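Local coordinates for protein 3-deoxy-D-manno-octulosonate 8-phosphate phosphatase KdsC (Haemophilus influenzae Rd, PDB 1K1E) that hydrolyses 3-deoxy-D-manno-octulosonate 8-phosphate to KDO and inorganic phosphate, a magnesium-dependent step of lipopolysaccharide biosynthesis, at residues 11-16 against 146-151; 29-34 against 58-63; 102-107 against 112-117. One frame throughout, in Å; residues are numbered along the deposited sequence.

Contact 1 (11-16 against 146-151). With CO (cobalt (II) ion), chain M.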
ATOM      1  N   VAL A  11     -17.856   3.248 -21.212  1.00 12.14           N
ATOM      2  CA  VAL A  11     -16.487   3.231 -20.681  1.00 10.49           C
ATOM      3  C   VAL A  11     -16.189   1.788 -20.374  1.00 16.69           C
ATOM      4  O   VAL A  11     -16.957   1.116 -19.666  1.00 16.45           O
ATOM      5  CB  VAL A  11     -16.409   4.010 -19.404  1.00 16.77           C
ATOM      6  CG1 VAL A  11     -15.027   3.757 -18.688  1.00 13.60           C
ATOM      7  CG2 VAL A  11     -16.593   5.457 -19.719  1.00 16.88           C
ATOM      8  N   ILE A  12     -15.128   1.269 -20.975  1.00 11.26           N
ATOM      9  CA  ILE A  12     -14.663  -0.107 -20.698  1.00 11.24           C
ATOM     10  C   ILE A  12     -13.360   0.058 -19.876  1.00 12.35           C
ATOM     11  O   ILE A  12     -12.417   0.807 -20.296  1.00 12.13           O
ATOM     12  CB  ILE A  12     -14.285  -0.836 -22.011  1.00  5.69           C
ATOM     13  CG1 ILE A  12     -15.521  -1.061 -22.868  1.00  8.64           C
ATOM     14  CG2 ILE A  12     -13.627  -2.205 -21.701  1.00 11.11           C
ATOM     15  CD1 ILE A  12     -15.105  -1.479 -24.265  1.00 13.79           C
ATOM     16  N   THR A  13     -13.271  -0.663 -18.769  1.00  9.93           N
ATOM     17  CA  THR A  13     -12.097  -0.563 -17.949  1.00  9.21           C
ATOM     18  C   THR A  13     -11.388  -1.903 -17.701  1.00 14.47           C
ATOM     19  O   THR A  13     -12.004  -2.946 -17.409  1.00 12.95           O
ATOM     20  CB  THR A  13     -12.423   0.110 -16.563  1.00 14.13           C
ATOM     21  OG1 THR A  13     -11.204   0.238 -15.819  1.00 13.34           O
ATOM     22  CG2 THR A  13     -13.306  -0.737 -15.729  1.00  9.65           C
ATOM     23  N   ASP A  14     -10.073  -1.870 -17.886  1.00 12.58           N
ATOM     24  CA  ASP A  14      -9.233  -3.003 -17.553  1.00 13.33           C
ATOM     25  C   ASP A  14      -9.326  -3.077 -16.017  1.00 13.35           C
ATOM     26  O   ASP A  14      -9.778  -2.146 -15.336  1.00 11.15           O
ATOM     27  CB  ASP A  14      -7.761  -2.712 -17.950  1.00 12.87           C
ATOM     28  CG  ASP A  14      -6.793  -3.686 -17.339  1.00 20.00           C
ATOM     29  OD1 ASP A  14      -7.106  -4.888 -17.295  1.00 15.01           O
ATOM     30  OD2 ASP A  14      -5.712  -3.247 -16.928  1.00 17.08           O
ATOM     31  N   VAL A  15      -8.938  -4.216 -15.444  1.00 14.64           N
ATOM     32  CA  VAL A  15      -8.975  -4.330 -13.996  1.00  9.50           C
ATOM     33  C   VAL A  15      -7.634  -4.166 -13.267  1.00 18.58           C
ATOM     34  O   VAL A  15      -7.425  -3.205 -12.535  1.00 13.22           O
ATOM     35  CB  VAL A  15      -9.586  -5.731 -13.547  1.00 12.46           C
ATOM     36  CG1 VAL A  15      -9.467  -5.924 -12.041  1.00 18.36           C
ATOM     37  CG2 VAL A  15     -11.064  -5.767 -13.978  1.00 22.39           C
ATOM     38  N   ASP A  16      -6.725  -5.103 -13.471  1.00 14.63           N
ATOM     39  CA  ASP A  16      -5.474  -5.029 -12.689  1.00 14.04           C
ATOM     40  C   ASP A  16      -4.599  -3.921 -13.136  1.00 13.26           C
ATOM     41  O   ASP A  16      -4.253  -3.867 -14.290  1.00 14.07           O
ATOM     42  CB  ASP A  16      -4.743  -6.361 -12.771  1.00 14.29           C
ATOM     43  CG  ASP A  16      -5.587  -7.490 -12.196  1.00 12.87           C
ATOM     44  OD1 ASP A  16      -5.907  -7.396 -10.985  1.00 18.45           O
ATOM     45  OD2 ASP A  16      -5.975  -8.405 -12.958  1.00 19.98           O
ATOM     46  N   GLY A 146      -7.574   5.837  -7.730  1.00 12.40           N
ATOM     47  CA  GLY A 146      -8.608   6.751  -8.223  1.00 11.79           C
ATOM     48  C   GLY A 146      -8.421   7.221  -9.656  1.00 12.52           C
ATOM     49  O   GLY A 146      -8.926   8.290 -10.030  1.00 12.52           O
ATOM     50  N   ALA A 147      -7.621   6.494 -10.446  1.00 11.50           N
ATOM     51  CA  ALA A 147      -7.409   6.928 -11.819  1.00 12.40           C
ATOM     52  C   ALA A 147      -8.729   6.808 -12.621  1.00  8.52           C
ATOM     53  O   ALA A 147      -8.973   7.556 -13.536  1.00 12.44           O
ATOM     54  CB  ALA A 147      -6.359   6.079 -12.435  1.00  9.76           C
ATOM     55  N   PHE A 148      -9.527   5.803 -12.297  1.00 11.93           N
ATOM     56  CA  PHE A 148     -10.804   5.668 -12.968  1.00  8.10           C
ATOM     57  C   PHE A 148     -11.652   6.890 -12.689  1.00 11.62           C
ATOM     58  O   PHE A 148     -12.280   7.512 -13.596  1.00 12.07           O
ATOM     59  CB  PHE A 148     -11.519   4.397 -12.513  1.00  9.65           C
ATOM     60  CG  PHE A 148     -12.785   4.168 -13.270  1.00 10.79           C
ATOM     61  CD1 PHE A 148     -12.807   3.259 -14.321  1.00  7.08           C
ATOM     62  CD2 PHE A 148     -13.927   4.941 -13.001  1.00  9.07           C
ATOM     63  CE1 PHE A 148     -13.984   3.104 -15.152  1.00 13.91           C
ATOM     64  CE2 PHE A 148     -15.091   4.777 -13.823  1.00 12.01           C
ATOM     65  CZ  PHE A 148     -15.096   3.844 -14.903  1.00 13.79           C
ATOM     66  N   ARG A 149     -11.696   7.262 -11.423  1.00 14.77           N
ATOM     67  CA  ARG A 149     -12.471   8.441 -10.991  1.00 13.79           C
ATOM     68  C   ARG A 149     -11.967   9.722 -11.659  1.00 14.39           C
ATOM     69  O   ARG A 149     -12.747  10.584 -12.019  1.00 12.52           O
ATOM     70  CB  ARG A 149     -12.367   8.592  -9.481  1.00  8.33           C
ATOM     71  CG  ARG A 149     -13.211   9.725  -8.925  1.00 13.40           C
ATOM     72  CD  ARG A 149     -14.664   9.704  -9.339  1.00 11.57           C
ATOM     73  NE  ARG A 149     -15.375  10.841  -8.713  1.00 13.47           N
ATOM     74  CZ  ARG A 149     -15.809  10.833  -7.470  1.00 12.62           C
ATOM     75  NH1 ARG A 149     -15.630   9.761  -6.699  1.00 10.35           N
ATOM     76  NH2 ARG A 149     -16.400  11.904  -6.994  1.00 14.07           N
ATOM     77  N   GLU A 150     -10.647   9.846 -11.829  1.00 12.34           N
ATOM     78  CA  GLU A 150     -10.092  11.027 -12.542  1.00 13.42           C
ATOM     79  C   GLU A 150     -10.714  11.140 -13.957  1.00 10.82           C
ATOM     80  O   GLU A 150     -11.170  12.208 -14.388  1.00 12.11           O
ATOM     81  CB  GLU A 150      -8.572  10.895 -12.664  1.00 11.88           C
ATOM     82  CG  GLU A 150      -7.946  12.089 -13.352  1.00 12.75           C
ATOM     83  CD  GLU A 150      -6.418  11.989 -13.353  1.00 13.23           C
ATOM     84  OE1 GLU A 150      -5.837  12.777 -14.023  1.00 13.97           O
ATOM     85  OE2 GLU A 150      -5.839  11.081 -12.700  1.00 17.66           O
ATOM     86  N   MET A 151     -10.743   9.999 -14.647  1.00 12.12           N
ATOM     87  CA  MET A 151     -11.322   9.878 -15.949  1.00 12.91           C
ATOM     88  C   MET A 151     -12.837  10.111 -15.900  1.00 13.43           C
ATOM     89  O   MET A 151     -13.378  10.908 -16.677  1.00 13.88           O
ATOM     90  CB  MET A 151     -11.025   8.475 -16.536  1.00  8.86           C
ATOM     91  CG  MET A 151     -11.676   8.273 -17.954  1.00 15.15           C
ATOM     92  SD  MET A 151     -11.623   6.504 -18.346  1.00 16.00           S
ATOM     93  CE  MET A 151     -12.595   5.683 -16.923  1.00 12.80           C
TER
HETATM   94 CO    CO M 201      -3.939  -4.136 -16.415  1.00 12.86          CO
HETATM   95  O   HOH W   1      -5.084  -5.967 -16.106  1.00 12.01           O
HETATM   96  O   HOH W   2      -2.135  -4.847 -15.631  1.00 12.36           O
HETATM   97  O   HOH W   3      -3.609  -4.739 -18.431  1.00 15.61           O

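Contact 2 (29-34 against 58-63). With SO4 (sulfate ion), chain O.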
ATOM      1  N   ASN A  29      -3.587 -20.653  -2.522  1.00 20.03           N
ATOM      2  CA  ASN A  29      -4.515 -21.089  -3.590  1.00 14.81           C
ATOM      3  C   ASN A  29      -4.782 -20.076  -4.731  1.00 19.28           C
ATOM      4  O   ASN A  29      -5.760 -20.216  -5.474  1.00 19.18           O
ATOM      5  CB  ASN A  29      -5.856 -21.452  -2.957  1.00 17.46           C
ATOM      6  CG  ASN A  29      -5.738 -22.613  -1.978  1.00 26.81           C
ATOM      7  OD1 ASN A  29      -6.159 -22.513  -0.820  1.00 27.63           O
ATOM      8  ND2 ASN A  29      -5.184 -23.723  -2.445  1.00 23.53           N
ATOM      9  N   GLY A  30      -3.924 -19.064  -4.876  1.00 15.43           N
ATOM     10  CA  GLY A  30      -4.132 -18.058  -5.916  1.00 16.86           C
ATOM     11  C   GLY A  30      -4.454 -16.690  -5.315  1.00 19.55           C
ATOM     12  O   GLY A  30      -4.105 -16.405  -4.177  1.00 16.54           O
ATOM     13  N   GLU A  31      -5.132 -15.849  -6.078  1.00 22.68           N
ATOM     14  CA  GLU A  31      -5.518 -14.536  -5.555  1.00 19.58           C
ATOM     15  C   GLU A  31      -6.469 -14.737  -4.411  1.00 14.90           C
ATOM     16  O   GLU A  31      -7.422 -15.495  -4.515  1.00 18.93           O
ATOM     17  CB  GLU A  31      -6.228 -13.708  -6.624  1.00 22.38           C
ATOM     18  CG  GLU A  31      -5.334 -13.243  -7.733  1.00 25.61           C
ATOM     19  CD  GLU A  31      -6.074 -12.214  -8.594  1.00 26.80           C
ATOM     20  OE1 GLU A  31      -6.206 -11.053  -8.159  1.00 25.25           O
ATOM     21  OE2 GLU A  31      -6.552 -12.593  -9.682  1.00 37.65           O
ATOM     22  N   ALA A  32      -6.255 -14.008  -3.336  1.00 15.99           N
ATOM     23  CA  ALA A  32      -7.103 -14.170  -2.169  1.00 18.08           C
ATOM     24  C   ALA A  32      -7.857 -12.927  -1.839  1.00 18.26           C
ATOM     25  O   ALA A  32      -8.881 -12.988  -1.191  1.00 17.10           O
ATOM     26  CB  ALA A  32      -6.265 -14.585  -0.982  1.00 16.95           C
ATOM     27  N   ILE A  33      -7.338 -11.794  -2.278  1.00 10.91           N
ATOM     28  CA  ILE A  33      -7.912 -10.484  -2.025  1.00 13.48           C
ATOM     29  C   ILE A  33      -7.646  -9.678  -3.288  1.00 13.79           C
ATOM     30  O   ILE A  33      -6.594  -9.863  -3.948  1.00 11.94           O
ATOM     31  CB  ILE A  33      -7.152  -9.754  -0.852  1.00 13.19           C
ATOM     32  CG1 ILE A  33      -7.485 -10.387   0.501  1.00 19.97           C
ATOM     33  CG2 ILE A  33      -7.543  -8.237  -0.781  1.00 16.82           C
ATOM     34  CD1 ILE A  33      -6.485  -9.976   1.526  1.00 25.68           C
ATOM     35  N   LYS A  34      -8.650  -8.923  -3.685  1.00 12.60           N
ATOM     36  CA  LYS A  34      -8.497  -7.934  -4.744  1.00 11.64           C
ATOM     37  C   LYS A  34      -8.800  -6.597  -4.114  1.00 13.11           C
ATOM     38  O   LYS A  34      -9.821  -6.435  -3.444  1.00 15.79           O
ATOM     39  CB  LYS A  34      -9.394  -8.197  -5.952  1.00 14.38           C
ATOM     40  CG  LYS A  34      -8.960  -9.464  -6.658  1.00 19.76           C
ATOM     41  CD  LYS A  34      -9.637  -9.587  -8.041  1.00 20.20           C
ATOM     42  CE  LYS A  34      -8.959  -8.589  -9.008  1.00 15.56           C
ATOM     43  NZ  LYS A  34      -7.449  -8.886  -9.276  1.00 14.99           N
ATOM     44  N   SER A  58     -11.159  -8.136 -18.281  1.00 14.99           N
ATOM     45  CA  SER A  58      -9.972  -8.602 -17.570  1.00 17.47           C
ATOM     46  C   SER A  58      -9.567  -9.933 -18.171  1.00 22.90           C
ATOM     47  O   SER A  58     -10.436 -10.717 -18.567  1.00 18.02           O
ATOM     48  CB  SER A  58     -10.283  -8.816 -16.077  1.00 16.39           C
ATOM     49  OG  SER A  58      -9.160  -9.362 -15.430  1.00 17.30           O
ATOM     50  N   GLY A  59      -8.260 -10.178 -18.261  1.00 19.02           N
ATOM     51  CA  GLY A  59      -7.783 -11.451 -18.766  1.00 22.02           C
ATOM     52  C   GLY A  59      -7.912 -12.545 -17.701  1.00 25.60           C
ATOM     53  O   GLY A  59      -7.584 -13.719 -17.936  1.00 19.47           O
ATOM     54  N   ARG A  60      -8.436 -12.185 -16.534  1.00 22.80           N
ATOM     55  CA  ARG A  60      -8.569 -13.119 -15.426  1.00 17.84           C
ATOM     56  C   ARG A  60     -10.027 -13.115 -14.983  1.00 23.67           C
ATOM     57  O   ARG A  60     -10.733 -12.139 -15.172  1.00 24.80           O
ATOM     58  CB  ARG A  60      -7.640 -12.674 -14.248  1.00 20.16           C
ATOM     59  CG  ARG A  60      -6.113 -12.845 -14.517  1.00 30.82           C
ATOM     60  CD  ARG A  60      -5.188 -12.232 -13.414  1.00 25.97           C
ATOM     61  NE  ARG A  60      -5.148 -13.062 -12.202  1.00 38.75           N
ATOM     62  CZ  ARG A  60      -4.245 -14.028 -11.970  1.00 37.95           C
ATOM     63  NH1 ARG A  60      -3.289 -14.269 -12.886  1.00 39.51           N
ATOM     64  NH2 ARG A  60      -4.302 -14.772 -10.845  1.00 26.39           N
ATOM     65  N   ASP A  61     -10.487 -14.226 -14.440  1.00 21.21           N
ATOM     66  CA  ASP A  61     -11.862 -14.326 -13.939  1.00 19.54           C
ATOM     67  C   ASP A  61     -11.767 -14.835 -12.503  1.00 18.78           C
ATOM     68  O   ASP A  61     -11.016 -15.744 -12.240  1.00 28.96           O
ATOM     69  CB  ASP A  61     -12.629 -15.359 -14.779  1.00 23.39           C
ATOM     70  CG  ASP A  61     -14.153 -15.316 -14.551  1.00 21.97           C
ATOM     71  OD1 ASP A  61     -14.904 -15.997 -15.307  1.00 29.15           O
ATOM     72  OD2 ASP A  61     -14.627 -14.603 -13.641  1.00 20.17           O
ATOM     73  N   SER A  62     -12.480 -14.229 -11.562  1.00 20.22           N
ATOM     74  CA  SER A  62     -12.454 -14.762 -10.213  1.00 19.56           C
ATOM     75  C   SER A  62     -13.752 -14.396  -9.562  1.00 18.45           C
ATOM     76  O   SER A  62     -14.413 -13.448  -9.938  1.00 15.30           O
ATOM     77  CB  SER A  62     -11.297 -14.210  -9.385  1.00 21.35           C
ATOM     78  OG  SER A  62     -11.634 -12.960  -8.838  1.00 21.71           O
ATOM     79  N   PRO A  63     -14.136 -15.162  -8.545  1.00 19.88           N
ATOM     80  CA  PRO A  63     -15.381 -14.862  -7.874  1.00 15.61           C
ATOM     81  C   PRO A  63     -15.186 -13.575  -7.060  1.00 18.57           C
ATOM     82  O   PRO A  63     -16.165 -12.912  -6.708  1.00 14.34           O
ATOM     83  CB  PRO A  63     -15.633 -16.153  -7.055  1.00 24.21           C
ATOM     84  CG  PRO A  63     -14.303 -16.696  -6.849  1.00 22.37           C
ATOM     85  CD  PRO A  63     -13.585 -16.461  -8.111  1.00 22.65           C
TER
HETATM   86  S   SO4 O2401      -5.038  -8.406 -18.244  1.00 23.13           S
HETATM   87  O1  SO4 O2401      -4.754  -7.331 -19.199  1.00 32.14           O
HETATM   88  O2  SO4 O2401      -4.009  -8.312 -17.167  1.00 21.37           O
HETATM   89  O3  SO4 O2401      -4.946  -9.710 -18.880  1.00 25.34           O
HETATM   90  O4  SO4 O2401      -6.421  -8.145 -17.772  1.00 22.05           O
HETATM   91  O   HOH W   4      -9.443 -11.623 -10.782  1.00 18.75           O
HETATM   92  O   HOH W   5      -8.574  -9.287 -12.511  1.00 24.50           O

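Contact 3 (102-107 against 112-117). With HG (mercury (II) ion), chain N; CO (cobalt (II) ion), chain M.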
ATOM      1  N   THR A 102     -17.033   4.997 -27.347  1.00 13.64           N
ATOM      2  CA  THR A 102     -16.498   4.219 -26.218  1.00 14.52           C
ATOM      3  C   THR A 102     -15.124   4.705 -25.797  1.00 17.75           C
ATOM      4  O   THR A 102     -14.332   5.119 -26.650  1.00 15.18           O
ATOM      5  CB  THR A 102     -16.343   2.795 -26.649  1.00 12.28           C
ATOM      6  OG1 THR A 102     -17.604   2.307 -27.127  1.00 15.35           O
ATOM      7  CG2 THR A 102     -15.868   1.916 -25.499  1.00 12.13           C
ATOM      8  N   ALA A 103     -14.833   4.653 -24.498  1.00 15.27           N
ATOM      9  CA  ALA A 103     -13.505   5.055 -24.007  1.00 14.82           C
ATOM     10  C   ALA A 103     -12.969   3.869 -23.234  1.00 21.17           C
ATOM     11  O   ALA A 103     -13.743   3.146 -22.652  1.00 13.49           O
ATOM     12  CB  ALA A 103     -13.591   6.252 -23.075  1.00 13.72           C
ATOM     13  N   TYR A 104     -11.642   3.696 -23.212  1.00 11.06           N
ATOM     14  CA  TYR A 104     -11.012   2.560 -22.546  1.00 13.00           C
ATOM     15  C   TYR A 104      -9.944   3.097 -21.607  1.00 13.92           C
ATOM     16  O   TYR A 104      -9.335   4.108 -21.901  1.00 16.55           O
ATOM     17  CB  TYR A 104     -10.257   1.692 -23.549  1.00 10.83           C
ATOM     18  CG  TYR A 104      -9.765   0.382 -23.006  1.00 10.26           C
ATOM     19  CD1 TYR A 104     -10.579  -0.770 -22.984  1.00 13.58           C
ATOM     20  CD2 TYR A 104      -8.477   0.275 -22.430  1.00 13.11           C
ATOM     21  CE1 TYR A 104     -10.135  -1.982 -22.408  1.00 13.82           C
ATOM     22  CE2 TYR A 104      -8.056  -0.891 -21.898  1.00 11.83           C
ATOM     23  CZ  TYR A 104      -8.853  -2.013 -21.865  1.00 12.06           C
ATOM     24  OH  TYR A 104      -8.373  -3.171 -21.306  1.00 16.02           O
ATOM     25  N   ILE A 105      -9.693   2.392 -20.517  1.00 13.33           N
ATOM     26  CA  ILE A 105      -8.636   2.838 -19.612  1.00 17.16           C
ATOM     27  C   ILE A 105      -7.803   1.611 -19.283  1.00 16.04           C
ATOM     28  O   ILE A 105      -8.342   0.603 -18.826  1.00 15.89           O
ATOM     29  CB  ILE A 105      -9.207   3.548 -18.306  1.00  9.14           C
ATOM     30  CG1 ILE A 105      -8.012   3.895 -17.358  1.00 10.71           C
ATOM     31  CG2 ILE A 105     -10.414   2.761 -17.687  1.00  8.28           C
ATOM     32  CD1 ILE A 105      -8.491   4.807 -16.153  1.00  7.93           C
ATOM     33  N   GLY A 106      -6.486   1.693 -19.495  1.00 14.61           N
ATOM     34  CA  GLY A 106      -5.664   0.508 -19.286  1.00 11.73           C
ATOM     35  C   GLY A 106      -4.327   0.919 -18.740  1.00 10.80           C
ATOM     36  O   GLY A 106      -4.075   2.123 -18.520  1.00 10.48           O
ATOM     37  N   ASP A 107      -3.509  -0.083 -18.472  1.00 10.11           N
ATOM     38  CA  ASP A 107      -2.167   0.204 -17.895  1.00 10.25           C
ATOM     39  C   ASP A 107      -1.009  -0.555 -18.538  1.00 11.90           C
ATOM     40  O   ASP A 107       0.136  -0.283 -18.187  1.00 11.92           O
ATOM     41  CB  ASP A 107      -2.105  -0.171 -16.423  1.00  9.36           C
ATOM     42  CG  ASP A 107      -2.175  -1.685 -16.193  1.00 17.80           C
ATOM     43  OD1 ASP A 107      -1.343  -2.270 -15.468  1.00 12.96           O
ATOM     44  OD2 ASP A 107      -3.079  -2.322 -16.742  1.00 13.23           O
ATOM     45  N   LEU A 112      -2.965  -2.412 -25.319  1.00 10.78           N
ATOM     46  CA  LEU A 112      -2.679  -1.690 -26.547  1.00 14.02           C
ATOM     47  C   LEU A 112      -3.755  -1.946 -27.654  1.00 15.24           C
ATOM     48  O   LEU A 112      -4.185  -0.991 -28.317  1.00 17.28           O
ATOM     49  CB  LEU A 112      -1.261  -2.049 -27.037  1.00 13.99           C
ATOM     50  CG  LEU A 112      -0.202  -1.411 -26.104  1.00 12.23           C
ATOM     51  CD1 LEU A 112       1.211  -1.881 -26.593  1.00 17.35           C
ATOM     52  CD2 LEU A 112      -0.272   0.099 -26.147  1.00 14.35           C
ATOM     53  N   PRO A 113      -4.178  -3.205 -27.870  1.00 13.90           N
ATOM     54  CA  PRO A 113      -5.189  -3.434 -28.915  1.00 19.57           C
ATOM     55  C   PRO A 113      -6.543  -2.835 -28.483  1.00 17.61           C
ATOM     56  O   PRO A 113      -7.342  -2.448 -29.332  1.00 17.56           O
ATOM     57  CB  PRO A 113      -5.269  -4.965 -29.031  1.00 20.84           C
ATOM     58  CG  PRO A 113      -3.950  -5.446 -28.464  1.00 24.56           C
ATOM     59  CD  PRO A 113      -3.690  -4.470 -27.306  1.00 18.44           C
ATOM     60  N   ALA A 114      -6.765  -2.740 -27.174  1.00 11.96           N
ATOM     61  CA  ALA A 114      -7.972  -2.153 -26.624  1.00 10.57           C
ATOM     62  C   ALA A 114      -8.067  -0.653 -26.855  1.00 20.86           C
ATOM     63  O   ALA A 114      -9.152  -0.125 -27.172  1.00 23.07           O
ATOM     64  CB  ALA A 114      -8.103  -2.472 -25.105  1.00 15.52           C
ATOM     65  N   PHE A 115      -6.932   0.033 -26.732  1.00 14.31           N
ATOM     66  CA  PHE A 115      -6.909   1.462 -26.975  1.00 10.44           C
ATOM     67  C   PHE A 115      -7.276   1.703 -28.433  1.00 15.21           C
ATOM     68  O   PHE A 115      -8.026   2.602 -28.729  1.00 13.93           O
ATOM     69  CB  PHE A 115      -5.491   2.050 -26.756  1.00 13.69           C
ATOM     70  CG  PHE A 115      -4.956   1.867 -25.355  1.00 17.37           C
ATOM     71  CD1 PHE A 115      -3.573   1.713 -25.126  1.00 10.56           C
ATOM     72  CD2 PHE A 115      -5.798   1.901 -24.257  1.00 14.65           C
ATOM     73  CE1 PHE A 115      -3.043   1.594 -23.825  1.00 12.52           C
ATOM     74  CE2 PHE A 115      -5.275   1.788 -22.965  1.00 15.64           C
ATOM     75  CZ  PHE A 115      -3.892   1.632 -22.750  1.00 13.12           C
ATOM     76  N   ALA A 116      -6.698   0.873 -29.316  1.00 18.44           N
ATOM     77  CA  ALA A 116      -6.881   0.988 -30.765  1.00 20.58           C
ATOM     78  C   ALA A 116      -8.325   0.718 -31.188  1.00 15.43           C
ATOM     79  O   ALA A 116      -8.845   1.352 -32.084  1.00 20.78           O
ATOM     80  CB  ALA A 116      -5.942   0.035 -31.480  1.00 21.72           C
ATOM     81  N   ALA A 117      -8.971  -0.211 -30.517  1.00 16.71           N
ATOM     82  CA  ALA A 117     -10.345  -0.537 -30.862  1.00 13.70           C
ATOM     83  C   ALA A 117     -11.311   0.536 -30.351  1.00 19.83           C
ATOM     84  O   ALA A 117     -12.359   0.777 -31.012  1.00 19.16           O
ATOM     85  CB  ALA A 117     -10.684  -1.822 -30.310  1.00 14.75           C
TER
HETATM   86 HG    HG N 301     -11.865  -0.755 -26.400  1.00 19.28          HG
HETATM   87 CO    CO M 201      -3.939  -4.136 -16.415  1.00 12.86          CO
HETATM   88  O   HOH W   2      -2.135  -4.847 -15.631  1.00 12.36           O
HETATM   89  O   HOH W   1      -5.084  -5.967 -16.106  1.00 12.01           O
HETATM   90  O   HOH W   3      -3.609  -4.739 -18.431  1.00 15.61           O

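Contact 1 (11-16 against 146-151)
Phe-148, in the first turn of the helix that begins at Ala-147, presents one corner of its ring to Val-11 and Thr-13 of strand 10-14. Gly-146 precedes it as the N-cap residue, and its carbonyl O takes the N-H of Glu-150 to close the first turn. With CG of Phe-148 anti to the backbone N (chi1 -175°), the ring is directed from the helix toward the sheet, and CE1 becomes the atom both strand residues touch. It lies 3.7 Å from Thr-13 CB, which sits at the ring edge, and CG1 of Val-11 approaches the same atom obliquely at 3.7 Å. The side chains of Thr-13 and Phe-148 meet at about a right angle, with Thr-13 OG1 at the ring edge, in its plane, 3.7 Å from Phe-148 CD1. That hydroxyl is engaged elsewhere: it donates to the carbonyl O of Asp-14 at 2.8 Å, in the carbonyl plane and on a lone pair.

This is the Rossmann-like core of the HAD phosphatases, a helix laid over the central parallel sheet; the helical residues 147-151 run nearly antiparallel to residues 11-14, at 162°. The strand leads into the DxDx(T/V) motif, where Asp-14 OD2 and the carbonyl O of Asp-16 bind the cobalt ion, completed by Asp-107 and three waters. Ile-44 and Leu-47 of helix 38-49 also pack against Phe-148.

One turn after Phe-148, Met-151 bends at chi3 (59°) and meets Val-11 tip to tip, CE to CG1 at 3.6 Å. The same methyl lies over one face of the Phe-148 ring, toward its rim.

Contact 2 (29-34 against 58-63)
Glu-31 and Arg-60 join the beta-hairpin 23-37 to the loop that follows strand 53-58, through a salt-bridge network that also takes in Lys-34. The hairpin stands beside the active site of this HAD phosphatase, and Arg-60 is by similarity a substrate-binding residue.

Arg-60 can be followed outward from its CB, which points toward the hairpin. CG lies anti to the carbonyl carbon (chi1 -70°), and CD comes within 4.0 Å of Glu-31 OE2. A bend at chi3 then turns the guanidinium edge to that oxygen. NE donates to Glu-31 OE2 at 2.9 Å with an N-H...O angle of 157°, while NH2 adds a weak second bond to the same atom at 3.3 Å and lies 3.6 Å from Glu-31 CG. The oxygen is nearly in the guanidinium plane, yet the donor NE stands well above the carboxylate plane; the two flat groups are turned 62° apart. NH1 has a long, weak ion pair with the C-terminal carboxylate of Gln-180 of a neighbouring subunit.

The other carboxylate oxygen, Glu-31 OE1, receives Lys-34 NZ at 2.7 Å on its syn lone pair. Glu-31 thus probably screens two cations from each other.

The bent Lys-34 chain brings CD within 4.0 Å of Ser-62 OG, which caps helix 63-72 through Leu-65 N. At the loop's start Ser-58 OG accepts from Arg-60 N, an ST turn, and Gly-59 N donates almost straight to sulfate O4 at 2.8 Å.

Contact 3 (102-107 against 112-117)
Strand 102-106 and helix 112-117 run nearly antiparallel at 162°, their axes 7.9 Å apart at closest, with Tyr-104 and Phe-115 nearest in register. They are the first two elements of a beta-alpha-beta unit that strand 120-123 completes, the helix lying against one face of the sheet. The methyl of Ala-114 sits over the centre of the Tyr-104 ring, a CH-pi contact with CB 3.4 Å from the centroid. Phe-115 comes up beside this pair: its CE2 lies at the edge of the tyrosine ring, 3.6 Å from CD2 of Tyr-104, and the two ring planes are 74° apart. The same CE2 meets the backbone N of Gly-106 at 3.7 Å, in the plane of the phenylalanine ring. Having no side chain, Gly-106 lets its backbone lie against that ring edge.

Asp-111, just before the helix, is hydrogen-bonded through OD1 to Tyr-104 OH and accepts the Asp-107 N-H on OD2. Mercury is held by the carbonyl O of Ala-114 together with Cys-88 and Cys-118. Since no hydrogen bond links the two segments, apolar and aromatic packing carries the contact, while Asp-107, just past the strand, binds cobalt through OD2 at 2.0 Å.

Contacts 1 and 3 are buried and share the central parallel sheet: strands 10-14 and 102-106 are neighbours, joined by backbone hydrogen bonding that probably includes Ile-12 N to Ala-103 O, and each has a helix packed on it through apolar side chains. Both lead to the same cobalt ion, so apolar packing along the strands gives way to metal-binding aspartates and waters at their ends. Contact 2 lies nearer the surface, its centre about 17 Å from the centre of the chain, and its chemistry is correspondingly ionic. It meets contact 1 where Lys-34 NZ bridges to Asp-16 OD1 at 2.7 Å, but it does not touch contact 3, their nearest atoms being about 6 Å apart.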